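Local coordinates for protein glutathione S-transferase 2 (Heligmosomoides polygyrus, PDB 1TW9) that probably catalyses the conjugation of glutathione to electrophilic substrates, releasing a halide and a proton where the substrate is an organic halide, as a sigma-class transferase, at residues T96-E101 / A161-D166; A165-T168 / E173-E176; P127-F132 / E176-V181; Q63-C68 / I153-L158. All blocks are in the same frame, centred on the assembly; numbering follows the deposited sequence.

Contacts 1, 2 and 3 form one cluster in the helical C-terminal domain, with centres 9 to 11 Å apart, while the centre of contact 4 lies 13 Å from that of contact 1 and 21 Å from those of the other two. Helix 155-170 runs through contacts 4, 1 and 2 in turn. The chain enters contact 4 first, at 63-68, then passes 96-101 and 127-132 before 153-158 closes contact 4. Contact 1 then closes at 161-166, and contacts 2 and 3 close on the loop 171-178 and the start of helix 179-189. Y98 joins contacts 1 and 2 through Y174, and R129 joins contacts 2 and 3. Contact 4 ties the thioredoxin-like N-terminal domain to this helical body.

Contact 1: residues T96-E101 / A161-D166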
# COMPACT_ATOMS: atom_id res chain seq x y z
N THR A 96 -3.05 -0.71 -7.68
CA THR A 96 -3.28 -2.03 -7.13
C THR A 96 -4.70 -2.49 -7.33
O THR A 96 -4.93 -3.64 -7.69
CB THR A 96 -2.93 -2.05 -5.64
OG1 THR A 96 -1.54 -1.86 -5.51
CG2 THR A 96 -3.17 -3.42 -4.97
N ASP A 97 -5.66 -1.62 -7.02
CA ASP A 97 -7.07 -1.94 -7.24
C ASP A 97 -7.38 -2.25 -8.70
O ASP A 97 -8.02 -3.25 -9.02
CB ASP A 97 -7.95 -0.76 -6.81
CG ASP A 97 -7.98 -0.57 -5.31
OD1 ASP A 97 -7.67 -1.53 -4.58
OD2 ASP A 97 -8.34 0.52 -4.78
N TYR A 98 -6.92 -1.38 -9.59
CA TYR A 98 -7.06 -1.63 -11.00
C TYR A 98 -6.48 -2.97 -11.42
O TYR A 98 -7.16 -3.73 -12.15
CB TYR A 98 -6.44 -0.47 -11.79
CG TYR A 98 -5.88 -0.83 -13.10
CD1 TYR A 98 -6.70 -1.03 -14.22
CD2 TYR A 98 -4.50 -0.94 -13.25
CE1 TYR A 98 -6.16 -1.35 -15.43
CE2 TYR A 98 -3.95 -1.24 -14.43
CZ TYR A 98 -4.78 -1.41 -15.55
OH TYR A 98 -4.25 -1.75 -16.77
N ARG A 99 -5.29 -3.34 -10.94
CA ARG A 99 -4.70 -4.66 -11.27
C ARG A 99 -5.57 -5.84 -10.81
O ARG A 99 -5.68 -6.87 -11.50
CB ARG A 99 -3.27 -4.77 -10.71
CG ARG A 99 -2.25 -4.00 -11.56
CD ARG A 99 -1.98 -4.67 -12.93
NE ARG A 99 -0.77 -5.48 -12.79
CZ ARG A 99 -0.51 -6.63 -13.37
NH1 ARG A 99 -1.34 -7.20 -14.23
NH2 ARG A 99 0.63 -7.22 -13.07
N ALA A 100 -6.18 -5.68 -9.66
CA ALA A 100 -7.15 -6.65 -9.18
C ALA A 100 -8.30 -6.84 -10.16
O ALA A 100 -8.69 -7.97 -10.46
CB ALA A 100 -7.68 -6.20 -7.87
N GLU A 101 -8.83 -5.73 -10.67
CA GLU A 101 -9.92 -5.78 -11.67
C GLU A 101 -9.52 -6.43 -13.00
O GLU A 101 -10.33 -7.09 -13.64
CB GLU A 101 -10.46 -4.36 -11.93
CG GLU A 101 -11.16 -3.73 -10.73
CD GLU A 101 -11.87 -2.41 -11.04
OE1 GLU A 101 -12.14 -1.64 -10.08
OE2 GLU A 101 -12.17 -2.14 -12.22
N ALA A 161 4.11 4.10 -15.62
CA ALA A 161 4.69 4.16 -16.96
C ALA A 161 5.10 2.75 -17.38
O ALA A 161 4.92 2.35 -18.51
CB ALA A 161 5.91 5.09 -17.01
N GLU A 162 5.63 1.97 -16.45
CA GLU A 162 6.05 0.62 -16.83
C GLU A 162 4.89 -0.28 -17.18
O GLU A 162 4.92 -1.02 -18.16
CB GLU A 162 6.89 0.00 -15.68
CG GLU A 162 7.29 -1.46 -15.90
CD GLU A 162 8.39 -1.67 -16.97
OE1 GLU A 162 8.45 -2.81 -17.49
OE2 GLU A 162 9.15 -0.72 -17.38
N HIS A 163 3.78 -0.14 -16.45
CA HIS A 163 2.60 -0.91 -16.72
C HIS A 163 2.04 -0.52 -18.08
O HIS A 163 1.72 -1.37 -18.89
CB HIS A 163 1.54 -0.70 -15.63
CG HIS A 163 0.28 -1.47 -15.90
ND1 HIS A 163 0.23 -2.86 -15.90
CD2 HIS A 163 -0.95 -1.06 -16.29
CE1 HIS A 163 -0.98 -3.24 -16.23
NE2 HIS A 163 -1.72 -2.17 -16.48
N VAL A 164 1.95 0.76 -18.33
CA VAL A 164 1.40 1.28 -19.58
C VAL A 164 2.24 0.83 -20.78
O VAL A 164 1.68 0.44 -21.81
CB VAL A 164 1.21 2.84 -19.46
CG1 VAL A 164 0.83 3.44 -20.82
CG2 VAL A 164 0.16 3.14 -18.41
N ALA A 165 3.57 0.82 -20.64
CA ALA A 165 4.47 0.35 -21.68
C ALA A 165 4.25 -1.11 -21.97
O ALA A 165 4.13 -1.54 -23.13
CB ALA A 165 5.95 0.59 -21.27
N ASP A 166 4.17 -1.88 -20.91
CA ASP A 166 3.94 -3.29 -21.00
C ASP A 166 2.61 -3.61 -21.65
O ASP A 166 2.57 -4.41 -22.60
CB ASP A 166 3.92 -3.87 -19.61
CG ASP A 166 3.69 -5.37 -19.61
OD1 ASP A 166 4.05 -6.08 -20.56
OD2 ASP A 166 3.13 -5.91 -18.64
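Y98 and H163 link helix 82-101 to helix 155-170 inside the all-helical C-terminal domain of the glutathione transferase fold. Even the nearest CA atoms, of R99 and H163, are 9.9 Å apart, and side chains bridge the gap. Y98 and H163 reach out from opposite directions and meet in a short hydrogen bond, OH of Y98 to NE2 of H163 at 2.6 Å, in which either may donate. The hydroxyl sits at the edge of the imidazole in its plane, and NE2 in turn lies at the edge of the phenol ring, in plane as well. The two rings are nonetheless turned steeply, 79° between planes, so the contact is carried by the bond and not by stacking. With CG anti to the backbone N (chi1 179°), H163 stretches its ring straight out toward the tyrosine. R99 comes in beside it: its chain bends about the CB-CG and CG-CD bonds, bringing CD to 3.7 Å from CE1 of H163, and the imidazole ND1 lies over one face of the guanidinium, 4.2 Å from NE. A leucine in place of H163 would probably leave the hydroxyl of Y98 without its nitrogen mate and the bent arm of R99 without the flat ring it rests beside. Y98 OH has a second partner in Y174 OH, from the loop after helix 155-170. Around the pair, F132 of helix 119-142 stacks on the Y98 ring, Y95 meets H163 edge-to-face, and V164 on the next position packs against V181 and M185 of helix 179-189.

Contact 2: residues A165-T168 / E173-E176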
# COMPACT_ATOMS: atom_id res chain seq x y z
N ALA A 165 3.57 0.82 -20.64
CA ALA A 165 4.47 0.35 -21.68
C ALA A 165 4.25 -1.11 -21.97
O ALA A 165 4.13 -1.54 -23.13
CB ALA A 165 5.95 0.59 -21.27
N ASP A 166 4.17 -1.88 -20.91
CA ASP A 166 3.94 -3.29 -21.00
C ASP A 166 2.61 -3.61 -21.65
O ASP A 166 2.57 -4.41 -22.60
CB ASP A 166 3.92 -3.87 -19.61
CG ASP A 166 3.69 -5.37 -19.61
OD1 ASP A 166 4.05 -6.08 -20.56
OD2 ASP A 166 3.13 -5.91 -18.64
N MET A 167 1.53 -3.03 -21.15
CA MET A 167 0.21 -3.30 -21.76
C MET A 167 0.14 -2.83 -23.22
O MET A 167 -0.53 -3.49 -24.04
CB MET A 167 -0.89 -2.65 -20.94
CG MET A 167 -1.04 -3.18 -19.52
SD MET A 167 -1.39 -4.96 -19.51
CE MET A 167 0.26 -5.45 -19.09
N THR A 168 0.73 -1.68 -23.54
CA THR A 168 0.68 -1.18 -24.91
C THR A 168 1.50 -2.07 -25.83
O THR A 168 1.14 -2.27 -26.95
CB THR A 168 1.14 0.25 -25.00
OG1 THR A 168 0.36 1.03 -24.12
CG2 THR A 168 0.87 0.88 -26.38
N GLU A 173 -3.95 -1.01 -28.71
CA GLU A 173 -5.09 -0.12 -28.50
C GLU A 173 -5.21 0.36 -27.04
O GLU A 173 -6.03 1.19 -26.72
CB GLU A 173 -6.41 -0.67 -29.11
CG GLU A 173 -7.35 -1.55 -28.28
CD GLU A 173 -8.67 -1.90 -29.02
OE1 GLU A 173 -8.71 -2.96 -29.70
OE2 GLU A 173 -9.69 -1.13 -28.95
N TYR A 174 -4.39 -0.17 -26.14
CA TYR A 174 -4.48 0.20 -24.71
C TYR A 174 -4.46 1.70 -24.48
O TYR A 174 -5.15 2.21 -23.62
CB TYR A 174 -3.38 -0.50 -23.95
CG TYR A 174 -3.37 -0.28 -22.44
CD1 TYR A 174 -4.08 -1.10 -21.60
CD2 TYR A 174 -2.63 0.72 -21.89
CE1 TYR A 174 -4.08 -0.87 -20.23
CE2 TYR A 174 -2.59 0.94 -20.54
CZ TYR A 174 -3.36 0.16 -19.72
OH TYR A 174 -3.41 0.35 -18.36
N ILE A 175 -3.61 2.38 -25.23
CA ILE A 175 -3.37 3.77 -25.08
C ILE A 175 -4.25 4.70 -25.93
O ILE A 175 -4.21 5.95 -25.78
CB ILE A 175 -1.85 3.95 -25.36
CG1 ILE A 175 -1.31 5.04 -24.50
CG2 ILE A 175 -1.52 3.96 -26.79
CD1 ILE A 175 -1.69 4.89 -23.04
N GLU A 176 -5.08 4.09 -26.75
CA GLU A 176 -5.93 4.87 -27.59
C GLU A 176 -6.97 5.53 -26.69
O GLU A 176 -7.58 4.85 -25.83
CB GLU A 176 -6.57 4.02 -28.68
CG GLU A 176 -5.59 3.51 -29.72
CD GLU A 176 -6.21 2.69 -30.84
OE1 GLU A 176 -7.47 2.64 -30.90
OE2 GLU A 176 -5.47 2.16 -31.70
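T168, near the end of helix 155-170, and Y174, in the loop that follows, bring their CA atoms to 5.3 Å as the chain doubles back on the helix it has just left. Across this close turn the Y174 ring lies against M167. CB of M167 stands almost exactly above the ring centre, 3.6 Å from the centroid and only 9° off the normal, a well-formed CH-pi contact. Beyond CB the methionine chain bends at both of its next bonds and leads away, carrying CG past CE1 of Y174 at 3.9 Å and leaving SD 5.5 Å from the ring centroid, a looser, oblique Met-aromatic contact. With CG anti to the backbone N (chi1 -177°), the Y174 ring is carried out over M167. The loop 171-178 is the connection between helices 155-170 and 179-189 of the helical C-terminal domain, and Y174 is buried between helices: L125 and L133 of helix 119-142 touch its side chain, and its hydroxyl is hydrogen-bonded to Y98 OH. An alanine here would probably leave the CB of M167 without the ring face it lies over and the hydroxyl of Y98 short of a partner. T168 meets the CD2 side of the same ring obliquely. Its OG1, hydrogen-bonded to V164 O one helical turn back, lies 3.7 Å from CD2 of Y174, and its methyl CG2 meets CG2 of I175 at 3.9 Å. I175 also packs on V181 and K182 of helix 179-189, while within the loop E176 N bonds back to E173 O.

Contact 3: residues P127-F132 / E176-V181; sequences PARTKF and EGFPEV
R129 NE, with CE1 of F178 lying 3.7 Å from it over one face of the guanidinium, gives a hydrogen bond to Y174 O in the loop 171-178, while NH2 bonds to E173 O and NH1 turns back to L126 O in its own helix, the carbonyl that also takes the hydroxyl of T130. These three carbonyls probably hold the buried group in place and would partly offset its charge; the E176 carboxylate is not in contact with it. What E176 does bring close is its backbone: E176 O lies 3.5 Å from NH2 of R129, set obliquely to the guanidinium plane. With CG between the backbone N and the carbonyl carbon (chi1 80°), uncommon in a helix, the arginine chain folds toward the loop. The contact joins helix 119-142 to the start of helix 179-189 in the C-terminal domain, and F178 is the N-cap residue of the latter. F178 points toward helix 119-142, and its CE1 is displaced toward the rim of the guanidinium face it covers. The two planes are tilted 54° apart, so the phenyl leans on the arginine without lying flat against it. CE1 also touches the aliphatic CD of R129 at 3.8 Å. One atom further round the ring, CZ of F178 reaches the helix backbone at T130, 3.9 Å from CA and 4.1 Å from the carbonyl O of that residue. Beyond the phenyl, L133 and T137 of helix 119-142 continue the surface on which F178 rests.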
# COMPACT_ATOMS: atom_id res chain seq x y z
N PRO A 127 -12.21 -2.17 -20.39
CA PRO A 127 -13.04 -1.51 -19.35
C PRO A 127 -12.29 -1.04 -18.12
O PRO A 127 -12.50 0.09 -17.61
CB PRO A 127 -14.00 -2.63 -18.92
CG PRO A 127 -14.06 -3.54 -20.06
CD PRO A 127 -12.76 -3.47 -20.80
N ALA A 128 -11.42 -1.93 -17.62
CA ALA A 128 -10.63 -1.63 -16.43
C ALA A 128 -9.77 -0.46 -16.74
O ALA A 128 -9.66 0.46 -15.89
CB ALA A 128 -9.79 -2.82 -16.02
N ARG A 129 -9.14 -0.47 -17.92
CA ARG A 129 -8.21 0.60 -18.18
C ARG A 129 -8.91 1.92 -18.46
O ARG A 129 -8.41 2.96 -18.08
CB ARG A 129 -7.17 0.18 -19.22
CG ARG A 129 -7.58 0.22 -20.60
CD ARG A 129 -7.68 1.63 -21.20
NE ARG A 129 -7.52 1.61 -22.67
CZ ARG A 129 -8.48 1.49 -23.55
NH1 ARG A 129 -9.73 1.23 -23.20
NH2 ARG A 129 -8.18 1.53 -24.84
N THR A 130 -10.12 1.91 -19.04
CA THR A 130 -10.84 3.17 -19.18
C THR A 130 -11.09 3.89 -17.83
O THR A 130 -10.88 5.12 -17.71
CB THR A 130 -12.18 2.90 -19.87
OG1 THR A 130 -11.95 2.42 -21.21
CG2 THR A 130 -13.10 4.18 -20.07
N LYS A 131 -11.52 3.13 -16.83
CA LYS A 131 -11.75 3.67 -15.52
C LYS A 131 -10.44 4.17 -14.88
O LYS A 131 -10.35 5.34 -14.50
CB LYS A 131 -12.36 2.61 -14.63
CG LYS A 131 -12.76 3.17 -13.26
CD LYS A 131 -13.79 2.26 -12.56
CE LYS A 131 -13.26 0.83 -12.35
NZ LYS A 131 -14.07 -0.06 -11.41
N PHE A 132 -9.43 3.31 -14.81
CA PHE A 132 -8.15 3.67 -14.24
C PHE A 132 -7.39 4.78 -14.97
O PHE A 132 -6.91 5.73 -14.35
CB PHE A 132 -7.23 2.46 -14.17
CG PHE A 132 -5.91 2.75 -13.58
CD1 PHE A 132 -4.78 2.56 -14.33
CD2 PHE A 132 -5.81 3.13 -12.24
CE1 PHE A 132 -3.52 2.78 -13.75
CE2 PHE A 132 -4.57 3.38 -11.67
CZ PHE A 132 -3.44 3.25 -12.46
N GLU A 176 -5.08 4.09 -26.75
CA GLU A 176 -5.93 4.87 -27.59
C GLU A 176 -6.97 5.53 -26.69
O GLU A 176 -7.58 4.85 -25.83
CB GLU A 176 -6.57 4.02 -28.68
CG GLU A 176 -5.59 3.51 -29.72
CD GLU A 176 -6.21 2.69 -30.84
OE1 GLU A 176 -7.47 2.64 -30.90
OE2 GLU A 176 -5.47 2.16 -31.70
N GLY A 177 -7.12 6.84 -26.81
CA GLY A 177 -8.03 7.59 -25.95
C GLY A 177 -7.39 8.28 -24.78
O GLY A 177 -8.03 9.05 -24.04
N PHE A 178 -6.09 8.06 -24.63
CA PHE A 178 -5.34 8.52 -23.41
C PHE A 178 -3.98 9.10 -23.82
O PHE A 178 -2.93 8.58 -23.42
CB PHE A 178 -5.15 7.35 -22.49
CG PHE A 178 -6.44 6.80 -22.00
CD1 PHE A 178 -6.99 5.69 -22.56
CD2 PHE A 178 -7.20 7.54 -21.14
CE1 PHE A 178 -8.28 5.23 -22.16
CE2 PHE A 178 -8.45 7.10 -20.68
CZ PHE A 178 -9.00 5.93 -21.25
N PRO A 179 -3.98 10.18 -24.59
CA PRO A 179 -2.71 10.72 -25.09
C PRO A 179 -1.81 11.21 -23.98
O PRO A 179 -0.57 11.04 -24.07
CB PRO A 179 -3.11 11.89 -25.97
CG PRO A 179 -4.58 12.19 -25.65
CD PRO A 179 -5.16 10.96 -25.07
N GLU A 180 -2.42 11.78 -22.95
CA GLU A 180 -1.59 12.29 -21.81
C GLU A 180 -0.86 11.14 -21.10
O GLU A 180 0.28 11.26 -20.68
CB GLU A 180 -2.43 13.08 -20.80
CG GLU A 180 -3.03 14.37 -21.30
CD GLU A 180 -4.31 14.20 -22.14
OE1 GLU A 180 -4.95 13.08 -22.15
OE2 GLU A 180 -4.68 15.22 -22.82
N VAL A 181 -1.54 10.00 -20.98
CA VAL A 181 -0.94 8.83 -20.35
C VAL A 181 0.17 8.32 -21.22
O VAL A 181 1.21 7.95 -20.72
CB VAL A 181 -1.97 7.73 -20.09
CG1 VAL A 181 -1.29 6.42 -19.67
CG2 VAL A 181 -2.99 8.14 -19.07

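Contact 4: residues Q63-C68 / I153-L158; sequences QSQAIC and ISWVDL
W155, the first residue of helix 155-170, carries this contact with C68 and Q65 of helix 64-75. From its CB the side chain turns into the tight rotamer in which CG lies between the backbone N and the carbonyl carbon (chi1 62°), and this swings the indole off its own helix toward the other segment. From CG the path leads to CD2 at the ring junction, which comes within 4.1 Å of CB of C68. The six-membered ring then runs past that methylene: CE3 makes the closest approach, 3.6 Å from C68 CB, and CZ3 follows at 4.0 Å. C68 O stands farther off over one face of the indole. CZ3, where the path ends, also meets the second partner, CG of Q65, at 4.1 Å, the methylene lying at the ring edge near its plane. The glutamine crosses the indole at about a right angle, its amide plane 74° from the ring, and its chain stays extended beyond CG, which carries NE2 past the tryptophan to a hydrogen bond with A92 O. Behind W155 the helix start is fixed by a capping pair: S154 is the N-cap residue, and its backbone N bonds to OD2 of D157 at 2.8 Å through the anti lone pair of that oxygen. This is half of a capping box, as in the N-capping box known at the same helix of other glutathione transferases. Helix 64-75 belongs to the N-terminal domain and helix 155-170 to the C-terminal one, with I88 of helix 82-101 packing on W155 and C17 of helix 16-24 on C68.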
# COMPACT_ATOMS: atom_id res chain seq x y z
N GLN A 63 7.38 -6.99 0.60
CA GLN A 63 6.18 -6.37 0.05
C GLN A 63 6.59 -5.25 -0.94
O GLN A 63 7.17 -4.24 -0.60
CB GLN A 63 5.20 -5.88 1.07
CG GLN A 63 4.64 -6.95 1.99
CD GLN A 63 3.63 -7.82 1.31
OE1 GLN A 63 3.30 -8.88 1.81
NE2 GLN A 63 3.18 -7.40 0.14
N SER A 64 6.23 -5.48 -2.21
CA SER A 64 6.58 -4.62 -3.33
C SER A 64 6.45 -3.15 -3.09
O SER A 64 7.36 -2.40 -3.25
CB SER A 64 5.65 -4.99 -4.54
OG SER A 64 6.17 -4.34 -5.66
N GLN A 65 5.25 -2.70 -2.74
CA GLN A 65 5.06 -1.27 -2.59
C GLN A 65 5.79 -0.74 -1.34
O GLN A 65 6.24 0.39 -1.34
CB GLN A 65 3.60 -0.88 -2.51
CG GLN A 65 2.97 -0.90 -3.89
CD GLN A 65 1.68 -0.18 -4.11
OE1 GLN A 65 1.05 0.46 -3.22
NE2 GLN A 65 1.17 -0.39 -5.36
N ALA A 66 5.94 -1.55 -0.30
CA ALA A 66 6.67 -1.10 0.92
C ALA A 66 8.17 -0.84 0.59
O ALA A 66 8.75 0.10 1.04
CB ALA A 66 6.55 -2.08 1.99
N ILE A 67 8.69 -1.74 -0.19
CA ILE A 67 10.03 -1.68 -0.73
C ILE A 67 10.23 -0.42 -1.59
O ILE A 67 11.17 0.36 -1.38
CB ILE A 67 10.36 -2.96 -1.48
CG1 ILE A 67 10.49 -4.17 -0.53
CG2 ILE A 67 11.62 -2.75 -2.25
CD1 ILE A 67 10.58 -5.45 -1.30
N CYS A 68 9.34 -0.20 -2.55
CA CYS A 68 9.46 0.93 -3.50
C CYS A 68 9.37 2.24 -2.73
O CYS A 68 10.14 3.11 -2.96
CB CYS A 68 8.33 0.88 -4.52
SG CYS A 68 8.71 -0.43 -5.66
N ILE A 153 9.81 13.59 -10.62
CA ILE A 153 9.48 12.20 -10.85
C ILE A 153 9.35 11.51 -9.52
O ILE A 153 10.12 11.80 -8.54
CB ILE A 153 10.59 11.56 -11.71
CG1 ILE A 153 10.23 10.15 -12.17
CG2 ILE A 153 11.91 11.51 -11.00
CD1 ILE A 153 11.06 9.56 -13.33
N SER A 154 8.40 10.57 -9.43
CA SER A 154 8.24 9.79 -8.20
C SER A 154 8.13 8.32 -8.58
O SER A 154 7.88 7.97 -9.76
CB SER A 154 7.03 10.18 -7.41
OG SER A 154 5.84 9.90 -8.12
N TRP A 155 8.13 7.48 -7.56
CA TRP A 155 8.07 5.99 -7.82
C TRP A 155 6.74 5.59 -8.44
O TRP A 155 6.70 4.59 -9.23
CB TRP A 155 8.31 5.21 -6.55
CG TRP A 155 7.33 5.41 -5.43
CD1 TRP A 155 7.30 6.43 -4.50
CD2 TRP A 155 6.33 4.47 -5.03
NE1 TRP A 155 6.30 6.18 -3.57
CE2 TRP A 155 5.66 5.01 -3.90
CE3 TRP A 155 5.83 3.30 -5.58
CZ2 TRP A 155 4.58 4.37 -3.28
CZ3 TRP A 155 4.78 2.66 -4.93
CH2 TRP A 155 4.19 3.19 -3.80
N VAL A 156 5.68 6.32 -8.19
CA VAL A 156 4.36 5.96 -8.84
C VAL A 156 4.41 6.32 -10.33
O VAL A 156 3.82 5.64 -11.15
CB VAL A 156 3.09 6.52 -8.17
CG1 VAL A 156 2.93 8.06 -8.42
CG2 VAL A 156 1.88 5.73 -8.64
N ASP A 157 5.12 7.38 -10.73
CA ASP A 157 5.36 7.61 -12.17
C ASP A 157 6.03 6.38 -12.83
O ASP A 157 5.61 5.94 -13.91
CB ASP A 157 6.27 8.79 -12.40
CG ASP A 157 5.65 10.08 -12.05
OD1 ASP A 157 4.52 10.43 -12.54
OD2 ASP A 157 6.34 10.86 -11.28
N LEU A 158 7.06 5.85 -12.19
CA LEU A 158 7.73 4.63 -12.62
C LEU A 158 6.80 3.43 -12.70
O LEU A 158 6.88 2.67 -13.70
CB LEU A 158 8.98 4.24 -11.76
CG LEU A 158 10.06 5.26 -11.60
CD1 LEU A 158 11.03 4.84 -10.59
CD2 LEU A 158 10.66 5.54 -12.88